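Local coordinates for protein thiamine-monophosphate kinase (Stenotrophomonas maltophilia, PDB 6XEP) that probably catalyses the ATP-dependent phosphorylation of thiamine monophosphate to thiamine diphosphate, the active form of vitamin B1, at residues V50-T55 / L80-A85; G72-A77 / L202-R207; P90-L95 / T140-V145. All blocks are in the same frame, centred on the assembly; numbering follows the deposited sequence.

Interaction 1. Residues V50-T55 / L80-A85; sequences VVTADT and LSDLAA
Asp-54 and Asp-82 reach for each other, one from a strand and the other from the helix packed on it. The strand and helix segments run roughly antiparallel, at 146°, with their axes 8.4 Å apart at closest approach. Val-50, Thr-52 and Asp-54, every second residue of the strand, aim their CB atoms at the helix and meet it in turn. At the apolar end, CD2 of Leu-83 does the touching: its side chain slides past that of Val-50 in the reverse sense, with CG2 of Val-50 3.9 Å from CD2. The same methyl lies 3.6 Å from CG2 of Thr-52, which also packs on CB of Asp-82, at 3.7 Å. A chi1 of 67° sets OG1 of Thr-52 between the backbone N and the carbonyl carbon and leaves CG2 to meet the helix; OG1 accepts a hydrogen bond from ND2 of Asn-79, about one turn before Asp-82. At the acidic end the two carboxylate planes stand 50° apart, and OD1 of Asp-54 comes 2.6 Å from OD2 of Asp-82. Thr-52 and Asp-82 were each modelled in two conformers, and their contacts here belong to one of them. A water sits 2.7 Å from OD2 of Asp-54 and 3.1 Å from OD1 of Asp-82, bridging the pair, although it has more acceptors around it than protons to give. Asp-223 brings another carboxylate up to Asp-82. Thr-52, Asp-54, Asp-82 and Asp-223 are all predicted magnesium ligands. A cluster of acidic oxygens packed this closely, beside an apolar contact between strand and helix, is consistent with a site shaped for several magnesium ions, whose binding would be expected to relieve the crowding of the carboxylates.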
loop_
_atom_site.group_PDB
_atom_site.type_symbol
_atom_site.label_atom_id
_atom_site.label_comp_id
_atom_site.label_asym_id
_atom_site.label_seq_id
_atom_site.Cartn_x
_atom_site.Cartn_y
_atom_site.Cartn_z
ATOM N N VAL A 50 9.009 7.428 7.174
ATOM C CA VAL A 50 9.331 7.121 5.786
ATOM C C VAL A 50 8.521 5.904 5.392
ATOM O O VAL A 50 8.249 5.023 6.211
ATOM C CB VAL A 50 10.829 6.864 5.526
ATOM C CG1 VAL A 50 11.610 8.080 5.834
ATOM C CG2 VAL A 50 11.326 5.727 6.348
ATOM N N VAL A 51 8.115 5.865 4.133
ATOM C CA VAL A 51 7.142 4.885 3.685
ATOM C C VAL A 51 7.666 4.250 2.415
ATOM O O VAL A 51 8.156 4.956 1.521
ATOM C CB VAL A 51 5.767 5.529 3.435
ATOM C CG1 VAL A 51 4.782 4.479 3.029
ATOM C CG2 VAL A 51 5.285 6.249 4.686
ATOM N N THR A 52 7.570 2.927 2.338
ATOM C CA THR A 52 7.976 2.158 1.173
ATOM C C THR A 52 6.807 1.310 0.710
ATOM O O THR A 52 5.948 0.943 1.507
ATOM C CB THR A 52 9.167 1.233 1.466
ATOM O OG1 THR A 52 8.766 0.205 2.376
ATOM C CG2 THR A 52 10.312 2.002 2.069
ATOM N N ALA A 53 6.786 0.986 -0.580
ATOM C CA ALA A 53 5.706 0.156 -1.089
ATOM C C ALA A 53 6.254 -0.668 -2.237
ATOM O O ALA A 53 6.995 -0.150 -3.069
ATOM C CB ALA A 53 4.510 0.977 -1.577
ATOM N N ASP A 54 5.875 -1.940 -2.272
ATOM C CA ASP A 54 6.330 -2.873 -3.295
ATOM C C ASP A 54 5.189 -3.829 -3.585
ATOM O O ASP A 54 4.444 -4.200 -2.676
ATOM C CB ASP A 54 7.559 -3.664 -2.834
ATOM C CG ASP A 54 8.777 -2.783 -2.597
ATOM O OD1 ASP A 54 9.007 -2.403 -1.425
ATOM O OD2 ASP A 54 9.501 -2.462 -3.578
ATOM N N THR A 55 5.041 -4.219 -4.845
ATOM C CA THR A 55 4.068 -5.237 -5.209
ATOM C C THR A 55 4.822 -6.431 -5.765
ATOM O O THR A 55 5.730 -6.256 -6.577
ATOM C CB THR A 55 3.061 -4.718 -6.238
ATOM O OG1 THR A 55 2.258 -3.693 -5.639
ATOM C CG2 THR A 55 2.165 -5.855 -6.719
ATOM N N LEU A 80 11.176 -4.417 4.029
ATOM C CA LEU A 80 12.090 -4.231 5.140
ATOM C C LEU A 80 13.495 -3.931 4.643
ATOM O O LEU A 80 14.227 -3.171 5.281
ATOM C CB LEU A 80 12.089 -5.468 6.029
ATOM C CG LEU A 80 10.817 -5.696 6.837
ATOM C CD1 LEU A 80 10.927 -6.987 7.661
ATOM C CD2 LEU A 80 10.532 -4.482 7.747
ATOM N N SER A 81 13.889 -4.536 3.523
ATOM C CA SER A 81 15.200 -4.243 2.961
ATOM C C SER A 81 15.277 -2.787 2.495
ATOM O O SER A 81 16.318 -2.133 2.651
ATOM C CB SER A 81 15.492 -5.201 1.812
ATOM O OG SER A 81 16.761 -4.908 1.266
ATOM N N ASP A 82 14.182 -2.274 1.920
ATOM C CA ASP A 82 14.100 -0.861 1.545
ATOM C C ASP A 82 14.274 0.028 2.771
ATOM O O ASP A 82 15.015 1.018 2.748
ATOM C CB ASP A 82 12.744 -0.554 0.895
ATOM C CG ASP A 82 12.500 -1.290 -0.418
ATOM O OD1 ASP A 82 13.434 -1.863 -1.009
ATOM O OD2 ASP A 82 11.327 -1.277 -0.862
ATOM N N LEU A 83 13.559 -0.304 3.856
ATOM C CA LEU A 83 13.669 0.482 5.081
ATOM C C LEU A 83 15.068 0.384 5.666
ATOM O O LEU A 83 15.586 1.363 6.204
ATOM C CB LEU A 83 12.644 0.011 6.116
ATOM C CG LEU A 83 11.192 0.365 5.793
ATOM C CD1 LEU A 83 10.287 -0.118 6.903
ATOM C CD2 LEU A 83 11.051 1.873 5.602
ATOM N N ALA A 84 15.688 -0.794 5.579
ATOM C CA ALA A 84 17.035 -0.971 6.125
ATOM C C ALA A 84 18.031 -0.023 5.479
ATOM O O ALA A 84 18.881 0.571 6.161
ATOM C CB ALA A 84 17.489 -2.417 5.925
ATOM N N ALA A 85 17.951 0.124 4.156
ATOM C CA ALA A 85 18.900 0.947 3.428
ATOM C C ALA A 85 18.745 2.411 3.767
ATOM O O ALA A 85 19.637 3.202 3.464
ATOM C CB ALA A 85 18.729 0.738 1.916
HETATM O O HOH W 1 12.169 -2.442 -3.741
#

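Interaction 2. Residues G72-A77 / L202-R207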
loop_
_atom_site.group_PDB
_atom_site.type_symbol
_atom_site.label_atom_id
_atom_site.label_comp_id
_atom_site.label_asym_id
_atom_site.label_seq_id
_atom_site.Cartn_x
_atom_site.Cartn_y
_atom_site.Cartn_z
ATOM N N GLY A 72 4.716 -15.005 1.623
ATOM C CA GLY A 72 4.499 -14.112 2.751
ATOM C C GLY A 72 5.787 -13.525 3.292
ATOM O O GLY A 72 5.879 -12.316 3.547
ATOM N N TRP A 73 6.807 -14.361 3.450
ATOM C CA TRP A 73 8.110 -13.878 3.906
ATOM C C TRP A 73 8.691 -12.856 2.929
ATOM O O TRP A 73 9.049 -11.733 3.311
ATOM C CB TRP A 73 9.060 -15.070 4.069
ATOM C CG TRP A 73 10.457 -14.726 4.564
ATOM C CD1 TRP A 73 11.453 -14.085 3.867
ATOM C CD2 TRP A 73 11.004 -15.029 5.854
ATOM N NE1 TRP A 73 12.586 -13.978 4.655
ATOM C CE2 TRP A 73 12.335 -14.542 5.874
ATOM C CE3 TRP A 73 10.499 -15.664 6.993
ATOM C CZ2 TRP A 73 13.154 -14.666 6.987
ATOM C CZ3 TRP A 73 11.326 -15.785 8.107
ATOM C CH2 TRP A 73 12.631 -15.278 8.093
ATOM N N LYS A 74 8.792 -13.230 1.654
ATOM C CA LYS A 74 9.531 -12.402 0.717
ATOM C C LYS A 74 8.813 -11.088 0.453
ATOM O O LYS A 74 9.463 -10.045 0.314
ATOM C CB LYS A 74 9.783 -13.167 -0.590
ATOM C CG LYS A 74 10.668 -12.364 -1.545
ATOM C CD LYS A 74 11.330 -13.249 -2.611
ATOM C CE LYS A 74 12.331 -12.418 -3.410
ATOM N NZ LYS A 74 13.062 -13.204 -4.438
ATOM N N THR A 75 7.469 -11.108 0.426
ATOM C CA THR A 75 6.735 -9.861 0.199
ATOM C C THR A 75 7.107 -8.816 1.251
ATOM O O THR A 75 7.398 -7.658 0.923
ATOM C CB THR A 75 5.223 -10.142 0.192
ATOM O OG1 THR A 75 4.919 -11.005 -0.909
ATOM C CG2 THR A 75 4.451 -8.863 -0.029
ATOM N N LEU A 76 7.173 -9.222 2.516
ATOM C CA LEU A 76 7.586 -8.283 3.554
ATOM C C LEU A 76 9.087 -7.992 3.490
ATOM O O LEU A 76 9.508 -6.857 3.735
ATOM C CB LEU A 76 7.211 -8.827 4.929
ATOM C CG LEU A 76 7.629 -8.008 6.149
ATOM C CD1 LEU A 76 7.004 -6.596 6.117
ATOM C CD2 LEU A 76 7.211 -8.758 7.416
ATOM N N ALA A 77 9.907 -9.000 3.186
ATOM C CA ALA A 77 11.354 -8.808 3.184
ATOM C C ALA A 77 11.784 -7.708 2.214
ATOM O O ALA A 77 12.726 -6.960 2.500
ATOM C CB ALA A 77 12.057 -10.120 2.832
ATOM N N LEU A 202 14.083 -17.697 -2.029
ATOM C CA LEU A 202 12.722 -17.712 -1.495
ATOM C C LEU A 202 12.585 -16.847 -0.251
ATOM O O LEU A 202 11.548 -16.201 -0.056
ATOM C CB LEU A 202 12.297 -19.145 -1.163
ATOM C CG LEU A 202 12.247 -20.101 -2.350
ATOM C CD1 LEU A 202 11.797 -21.457 -1.825
ATOM C CD2 LEU A 202 11.295 -19.578 -3.414
ATOM N N ARG A 203 13.600 -16.825 0.607
ATOM C CA ARG A 203 13.500 -16.162 1.907
ATOM C C ARG A 203 14.729 -15.295 2.142
ATOM O O ARG A 203 15.540 -15.594 3.032
ATOM C CB ARG A 203 13.367 -17.179 3.038
ATOM C CG ARG A 203 12.084 -17.969 3.069
ATOM C CD ARG A 203 12.080 -18.883 4.326
ATOM N NE ARG A 203 11.257 -20.040 4.037
ATOM C CZ ARG A 203 11.421 -21.232 4.572
ATOM N NH1 ARG A 203 12.381 -21.443 5.466
ATOM N NH2 ARG A 203 10.600 -22.211 4.224
ATOM N N PRO A 204 14.885 -14.215 1.388
ATOM C CA PRO A 204 16.025 -13.313 1.628
ATOM C C PRO A 204 15.935 -12.710 3.025
ATOM O O PRO A 204 14.847 -12.549 3.578
ATOM C CB PRO A 204 15.863 -12.246 0.536
ATOM C CG PRO A 204 14.390 -12.210 0.256
ATOM C CD PRO A 204 13.972 -13.679 0.362
ATOM N N THR A 205 17.099 -12.351 3.596
ATOM C CA THR A 205 17.128 -11.807 4.955
ATOM C C THR A 205 17.335 -10.293 4.920
ATOM O O THR A 205 18.452 -9.839 4.596
ATOM C CB THR A 205 18.234 -12.475 5.772
ATOM O OG1 THR A 205 18.050 -13.902 5.747
ATOM C CG2 THR A 205 18.171 -12.001 7.226
ATOM N N PRO A 206 16.333 -9.475 5.255
ATOM C CA PRO A 206 16.551 -8.022 5.240
ATOM C C PRO A 206 17.458 -7.622 6.389
ATOM O O PRO A 206 17.282 -8.090 7.508
ATOM C CB PRO A 206 15.144 -7.443 5.402
ATOM C CG PRO A 206 14.390 -8.501 6.223
ATOM C CD PRO A 206 14.966 -9.831 5.707
ATOM N N ARG A 207 18.444 -6.767 6.106
ATOM C CA ARG A 207 19.465 -6.476 7.110
ATOM C C ARG A 207 19.075 -5.247 7.933
ATOM O O ARG A 207 19.774 -4.230 7.968
ATOM C CB ARG A 207 20.828 -6.306 6.445
ATOM C CG ARG A 207 21.196 -7.456 5.513
ATOM C CD ARG A 207 21.281 -8.798 6.261
ATOM N NE ARG A 207 21.864 -9.801 5.378
ATOM C CZ ARG A 207 21.973 -11.087 5.672
ATOM N NH1 ARG A 207 21.534 -11.537 6.856
ATOM N NH2 ARG A 207 22.512 -11.914 4.773
#
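The seam between the N-terminal and C-terminal parts of an AIR synthase-like fold passes between Trp-73, on the helix 68-85, and Arg-203 and Pro-204, in the linker that joins helices 192-202 and 208-214. The indole is gripped in two ways. At its edge, NE1 donates to the backbone O of Pro-204 over 2.9 Å; the bond is nearly straight (167°) and the acceptor lies in the ring plane, although the donor stands tilted from the plane of the carbonyl. Over one face, CB of Arg-203 makes a CH-pi contact, 3.8 Å from the centroid of the five-membered ring and 16° off its normal. The arginine side chain then crosses the indole at about a right angle, and its NE leaves to form a salt bridge with Asp-70. Edge and face together fix the rotation of the ring. Lys-74 holds its CG anti to the backbone N (chi1 -175°) and runs out extended, which lays its CD 4.0 Å from CD of Pro-204, while its CB is 3.6 Å from the O of Leu-202. Its NZ goes on to a salt bridge with Asp-274, a predicted substrate-binding residue. One turn along, the methyl of Ala-77 touches two prolines, its CB 4.1 Å from CG of Pro-204 and also 4.1 Å from CD of Pro-206. Helix 104-120 meets the same helix through Leu-117 and Gln-120, which touch Trp-73, and Ala-118, which touches Leu-76, while Thr-75 packs on Leu-137 and Val-139 of strand 136-145.

Interaction 3. Residues P90-L95 / T140-V145; sequences PAWCTL and TAMGQV
Trp-92 and Met-142 form a hydrogen-bonded antiparallel pair, and the indole can be followed outward from there. CB of Trp-92 lies 4.2 Å from CE of Met-142 in one of two modelled methionine conformers. Beyond it, a chi1 of -40° places CG anti to the carbonyl carbon and swings the ring over its own strand neighbour, so that CB of Ala-91 sits over the centre of one face. CE3 approaches CB of Met-142 at 3.9 Å, the two side chains crossing near a right angle. Farther out, CH2 lies 4.4 Å from OE1 of Gln-144, an oxygen that takes its hydrogen bond from Arg-44 N. NE1 donates to OD2 of Asp-29. The backbone here forms a classic beta bulge: Ala-91 and Trp-92 both sit opposite Met-142, whose O accepts from Ala-91 N at 2.9 Å and from Trp-92 N at 3.2 Å, while Met-142 N returns a nearly straight bond to Trp-92 O. The register slips by one residue between this pair and Pro-90 with Gly-143. These are inner strands of the four-stranded sheet of the N-terminal domain, which, as in PurM-like dimers, pairs with that of the second subunit to form a barrel. The ladder continues through Cys-93 with Ala-141 and Thr-94 with Thr-140, the two threonines running alongside each other in the same sense, OG1 of Thr-94 being 3.3 Å from CB of Thr-140. OG1 of Thr-140 hydrogen-bonds Thr-140 of the second subunit, across the interface where Leu-49 of that subunit also touches Trp-92.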
loop_
_atom_site.group_PDB
_atom_site.type_symbol
_atom_site.label_atom_id
_atom_site.label_comp_id
_atom_site.label_asym_id
_atom_site.label_seq_id
_atom_site.Cartn_x
_atom_site.Cartn_y
_atom_site.Cartn_z
ATOM N N PRO A 90 11.527 -0.034 11.436
ATOM C CA PRO A 90 10.172 -0.441 11.034
ATOM C C PRO A 90 9.167 -0.290 12.170
ATOM O O PRO A 90 9.476 -0.521 13.343
ATOM C CB PRO A 90 10.338 -1.917 10.643
ATOM C CG PRO A 90 11.784 -2.097 10.362
ATOM C CD PRO A 90 12.500 -1.128 11.270
ATOM N N ALA A 91 7.954 0.124 11.801
ATOM C CA ALA A 91 6.890 0.385 12.760
ATOM C C ALA A 91 5.632 -0.385 12.383
ATOM O O ALA A 91 5.203 -1.278 13.120
ATOM C CB ALA A 91 6.592 1.887 12.837
ATOM N N TRP A 92 5.037 -0.041 11.242
ATOM C CA TRP A 92 3.731 -0.560 10.861
ATOM C C TRP A 92 3.732 -0.937 9.383
ATOM O O TRP A 92 4.544 -0.448 8.591
ATOM C CB TRP A 92 2.620 0.463 11.122
ATOM C CG TRP A 92 2.760 1.242 12.387
ATOM C CD1 TRP A 92 2.661 0.754 13.659
ATOM C CD2 TRP A 92 2.967 2.658 12.519
ATOM N NE1 TRP A 92 2.810 1.771 14.575
ATOM C CE2 TRP A 92 3.012 2.945 13.903
ATOM C CE3 TRP A 92 3.137 3.701 11.608
ATOM C CZ2 TRP A 92 3.212 4.234 14.397
ATOM C CZ3 TRP A 92 3.336 4.992 12.100
ATOM C CH2 TRP A 92 3.379 5.239 13.484
ATOM N N CYS A 93 2.800 -1.809 8.998
ATOM C CA CYS A 93 2.641 -2.076 7.573
ATOM C C CYS A 93 1.196 -2.415 7.239
ATOM O O CYS A 93 0.387 -2.755 8.110
ATOM C CB CYS A 93 3.575 -3.196 7.103
ATOM S SG CYS A 93 3.286 -4.760 7.876
ATOM N N THR A 94 0.878 -2.304 5.949
ATOM C CA THR A 94 -0.406 -2.750 5.421
ATOM C C THR A 94 -0.151 -3.814 4.368
ATOM O O THR A 94 0.931 -3.903 3.789
ATOM C CB THR A 94 -1.214 -1.616 4.789
ATOM O OG1 THR A 94 -0.464 -1.045 3.718
ATOM C CG2 THR A 94 -1.569 -0.538 5.839
ATOM N N LEU A 95 -1.165 -4.634 4.140
ATOM C CA LEU A 95 -1.062 -5.735 3.192
ATOM C C LEU A 95 -2.319 -5.742 2.349
ATOM O O LEU A 95 -3.416 -5.853 2.894
ATOM C CB LEU A 95 -0.915 -7.061 3.932
ATOM C CG LEU A 95 -1.011 -8.353 3.141
ATOM C CD1 LEU A 95 0.175 -8.483 2.203
ATOM C CD2 LEU A 95 -1.056 -9.478 4.140
ATOM N N THR A 140 2.790 -1.983 2.023
ATOM C CA THR A 140 3.290 -0.663 2.346
ATOM C C THR A 140 3.859 -0.761 3.744
ATOM O O THR A 140 3.160 -1.205 4.655
ATOM C CB THR A 140 2.178 0.381 2.283
ATOM O OG1 THR A 140 1.627 0.389 0.967
ATOM C CG2 THR A 140 2.722 1.767 2.557
ATOM N N ALA A 141 5.120 -0.373 3.910
ATOM C CA ALA A 141 5.770 -0.435 5.208
ATOM C C ALA A 141 6.172 0.966 5.648
ATOM O O ALA A 141 6.707 1.752 4.861
ATOM C CB ALA A 141 6.982 -1.349 5.175
ATOM N N MET A 142 5.903 1.274 6.908
ATOM C CA MET A 142 6.182 2.580 7.492
ATOM C C MET A 142 7.258 2.419 8.552
ATOM O O MET A 142 7.114 1.589 9.450
ATOM C CB MET A 142 4.927 3.187 8.127
ATOM C CG MET A 142 3.916 3.761 7.148
ATOM S SD MET A 142 2.238 3.215 7.526
ATOM C CE MET A 142 2.409 1.499 7.090
ATOM N N GLY A 143 8.333 3.210 8.440
ATOM C CA GLY A 143 9.405 3.208 9.409
ATOM C C GLY A 143 9.605 4.621 9.941
ATOM O O GLY A 143 9.036 5.580 9.423
ATOM N N GLN A 144 10.421 4.743 10.986
ATOM C CA GLN A 144 10.655 6.042 11.595
ATOM C C GLN A 144 12.147 6.303 11.716
ATOM O O GLN A 144 12.932 5.370 11.901
ATOM C CB GLN A 144 9.965 6.123 12.961
ATOM C CG GLN A 144 8.464 5.949 12.813
ATOM C CD GLN A 144 7.709 6.114 14.103
ATOM O OE1 GLN A 144 7.198 7.200 14.405
ATOM N NE2 GLN A 144 7.609 5.030 14.867
ATOM N N VAL A 145 12.530 7.574 11.594
ATOM C CA VAL A 145 13.929 7.988 11.697
ATOM C C VAL A 145 14.021 9.262 12.522
ATOM O O VAL A 145 13.187 10.163 12.389
ATOM C CB VAL A 145 14.577 8.225 10.314
ATOM C CG1 VAL A 145 14.708 6.945 9.555
ATOM C CG2 VAL A 145 13.779 9.249 9.514
#

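Overall arrangement
From the N terminus, the chain first lays down strand 48-57 and comes back along helix 68-85, so interaction 1 closes the shortest loop, with 24 residues between its segments. Before it closes, residues 72-77 of that helix have already opened interaction 2; the two therefore cross, and they touch where Leu-80 meets Pro-206. Interaction 3 begins after interaction 1 is complete, joins strands 89-99 and 136-145, and falls wholly within the long loop of interaction 2. Strand 136-145 also lies beside strand 48-57, linking interactions 1 and 3 in one sheet. Interaction 2 is the one whose two segments come from different domains, tying the C-terminal one to the helix packed on this sheet.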